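Local structure of putative beta-glucosidase (Bifidobacterium adolescentis, 5WAB) at residues 604-609 against 616-621. The protein hydrolyses beta-glucosidic bonds as a family 3 glycoside hydrolase, and probably releases terminal sugars from the non-reducing ends of glycosides. Numbering follows the deposited sequence.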
loop_
_atom_site.group_PDB
_atom_site.type_symbol
_atom_site.label_atom_id
_atom_site.label_comp_id
_atom_site.label_asym_id
_atom_site.label_seq_id
_atom_site.Cartn_x
_atom_site.Cartn_y
_atom_site.Cartn_z
ATOM N N GLY A 604 -13.182 1.186 8.820
ATOM C CA GLY A 604 -12.484 1.685 9.989
ATOM C C GLY A 604 -11.661 0.622 10.686
ATOM O O GLY A 604 -11.969 -0.570 10.576
ATOM N N PHE A 605 -10.598 1.031 11.380
ATOM C CA PHE A 605 -9.781 0.085 12.127
ATOM C C PHE A 605 -8.992 0.823 13.193
ATOM O O PHE A 605 -8.766 2.035 13.100
ATOM C CB PHE A 605 -8.850 -0.723 11.206
ATOM C CG PHE A 605 -7.854 0.112 10.441
ATOM C CD1 PHE A 605 -6.622 0.417 10.989
ATOM C CD2 PHE A 605 -8.145 0.566 9.161
ATOM C CE1 PHE A 605 -5.703 1.182 10.281
ATOM C CE2 PHE A 605 -7.230 1.321 8.452
ATOM C CZ PHE A 605 -6.009 1.628 9.013
ATOM N N ARG A 606 -8.607 0.070 14.224
ATOM C CA ARG A 606 -7.829 0.606 15.334
ATOM C C ARG A 606 -6.953 -0.501 15.903
ATOM O O ARG A 606 -7.457 -1.567 16.266
ATOM C CB ARG A 606 -8.735 1.167 16.429
ATOM C CG ARG A 606 -7.936 1.846 17.513
ATOM C CD ARG A 606 -7.005 2.949 16.956
ATOM N NE ARG A 606 -6.331 3.655 18.043
ATOM C CZ ARG A 606 -5.339 4.529 17.870
ATOM N NH1 ARG A 606 -4.898 4.804 16.644
ATOM N NH2 ARG A 606 -4.765 5.125 18.916
ATOM N N LYS A 607 -5.647 -0.267 15.966
ATOM C CA LYS A 607 -4.709 -1.194 16.590
ATOM C C LYS A 607 -4.464 -0.743 18.024
ATOM O O LYS A 607 -4.217 0.441 18.273
ATOM C CB LYS A 607 -3.390 -1.271 15.820
ATOM C CG LYS A 607 -2.467 -2.407 16.278
ATOM C CD LYS A 607 -1.276 -2.555 15.348
ATOM C CE LYS A 607 -0.556 -3.871 15.553
ATOM N NZ LYS A 607 0.471 -4.065 14.497
ATOM N N VAL A 608 -4.537 -1.687 18.961
ATOM C CA VAL A 608 -4.423 -1.403 20.386
ATOM C C VAL A 608 -3.396 -2.346 20.995
ATOM O O VAL A 608 -3.502 -3.568 20.847
ATOM C CB VAL A 608 -5.776 -1.550 21.105
ATOM C CG1 VAL A 608 -5.656 -1.086 22.533
ATOM C CG2 VAL A 608 -6.856 -0.775 20.379
ATOM N N PHE A 609 -2.415 -1.779 21.686
ATOM C CA PHE A 609 -1.422 -2.552 22.419
ATOM C C PHE A 609 -1.921 -2.728 23.851
ATOM O O PHE A 609 -2.174 -1.741 24.550
ATOM C CB PHE A 609 -0.071 -1.836 22.381
ATOM C CG PHE A 609 0.373 -1.456 20.984
ATOM C CD1 PHE A 609 -0.098 -0.293 20.381
ATOM C CD2 PHE A 609 1.242 -2.267 20.267
ATOM C CE1 PHE A 609 0.295 0.058 19.099
ATOM C CE2 PHE A 609 1.640 -1.921 18.979
ATOM C CZ PHE A 609 1.166 -0.760 18.396
ATOM N N ALA A 616 -9.509 -2.080 26.722
ATOM C CA ALA A 616 -9.500 -0.735 26.170
ATOM C C ALA A 616 -10.812 -0.472 25.453
ATOM O O ALA A 616 -11.332 -1.342 24.746
ATOM C CB ALA A 616 -8.334 -0.527 25.204
ATOM N N GLU A 617 -11.328 0.740 25.618
ATOM C CA GLU A 617 -12.536 1.159 24.923
ATOM C C GLU A 617 -12.141 1.964 23.695
ATOM O O GLU A 617 -11.420 2.964 23.809
ATOM C CB GLU A 617 -13.445 1.995 25.819
ATOM C CG GLU A 617 -14.766 2.266 25.189
ATOM C CD GLU A 617 -15.630 1.048 25.333
ATOM O OE1 GLU A 617 -15.168 0.110 25.965
ATOM O OE2 GLU A 617 -16.763 1.017 24.848
ATOM N N ILE A 618 -12.625 1.539 22.527
ATOM C CA ILE A 618 -12.258 2.185 21.277
ATOM C C ILE A 618 -13.532 2.583 20.551
ATOM O O ILE A 618 -14.567 1.916 20.664
ATOM C CB ILE A 618 -11.388 1.285 20.381
ATOM C CG1 ILE A 618 -11.987 -0.105 20.266
ATOM C CG2 ILE A 618 -9.981 1.175 20.954
ATOM C CD1 ILE A 618 -11.274 -0.985 19.279
ATOM N N THR A 619 -13.453 3.673 19.792
ATOM C CA THR A 619 -14.602 4.191 19.067
ATOM C C THR A 619 -14.266 4.371 17.594
ATOM O O THR A 619 -13.109 4.590 17.224
ATOM C CB THR A 619 -15.103 5.532 19.642
ATOM O OG1 THR A 619 -14.054 6.502 19.573
ATOM C CG2 THR A 619 -15.547 5.369 21.090
ATOM N N PHE A 620 -15.301 4.295 16.759
ATOM C CA PHE A 620 -15.179 4.494 15.323
ATOM C C PHE A 620 -16.256 5.468 14.871
ATOM O O PHE A 620 -17.431 5.292 15.204
ATOM C CB PHE A 620 -15.329 3.171 14.556
ATOM C CG PHE A 620 -14.368 2.085 14.988
ATOM C CD1 PHE A 620 -13.154 1.911 14.341
ATOM C CD2 PHE A 620 -14.698 1.218 16.019
ATOM C CE1 PHE A 620 -12.281 0.907 14.730
ATOM C CE2 PHE A 620 -13.831 0.212 16.407
ATOM C CZ PHE A 620 -12.623 0.055 15.760
ATOM N N ASP A 621 -15.853 6.497 14.130
ATOM C CA ASP A 621 -16.791 7.379 13.451
ATOM C C ASP A 621 -17.058 6.829 12.055
ATOM O O ASP A 621 -16.123 6.472 11.332
ATOM C CB ASP A 621 -16.232 8.800 13.361
ATOM C CG ASP A 621 -16.410 9.586 14.649
ATOM O OD1 ASP A 621 -17.348 9.284 15.419
ATOM O OD2 ASP A 621 -15.611 10.515 14.891
#
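Strands 604-609 and 616-621 run nearly antiparallel, 156° between their directions and 7.7 Å apart at the closest approach of their axes, with no hydrogen bond across: they belong to the two facing sheets of the fibronectin type III-like domain. G604 lies opposite F620, R606 opposite I618 and V608 opposite A616; the side chains of R606 and V608, and of A616, I618 and F620, start toward the opposing strand. At one end F620 brings its ring rim-first against the other backbone, CE1 of F620 lying 3.6 Å from atom C of F605, which sits at the edge in the ring plane. CG of F620 is set anti to its own carbonyl carbon (chi1 -56°), which carries the ring across the gap. G604, with no side chain, leaves room for CD1 of F620. CB of R606 lies obliquely to the same side of the ring, 3.9 Å from CE1 of F620. Replacing F620 with an alanine would probably leave a gap between the sheets beside G604 and R606. In the middle, the methyl CG2 of I618 meets CG2 of V608 at 3.7 Å and, less closely, CG of R606 at 4.1 Å. The two methyls of V608 divide their partners: CG1 meets CB of A616 at 3.8 Å, while CG2 serves I618. R606 gives this layer only its aliphatic base; the chain bends at chi2 and leads its guanidinium away to a salt bridge with E84. On the outer face of strand 601-610, F605 packs edge-to-face with W81 and K607 pairs with E314, joining the domain to the rest of the chain. Apolar packing therefore holds the two sheets together here, while backbone bonds tie strand 601-610 to 580-590 and strand 615-622 to 566-574.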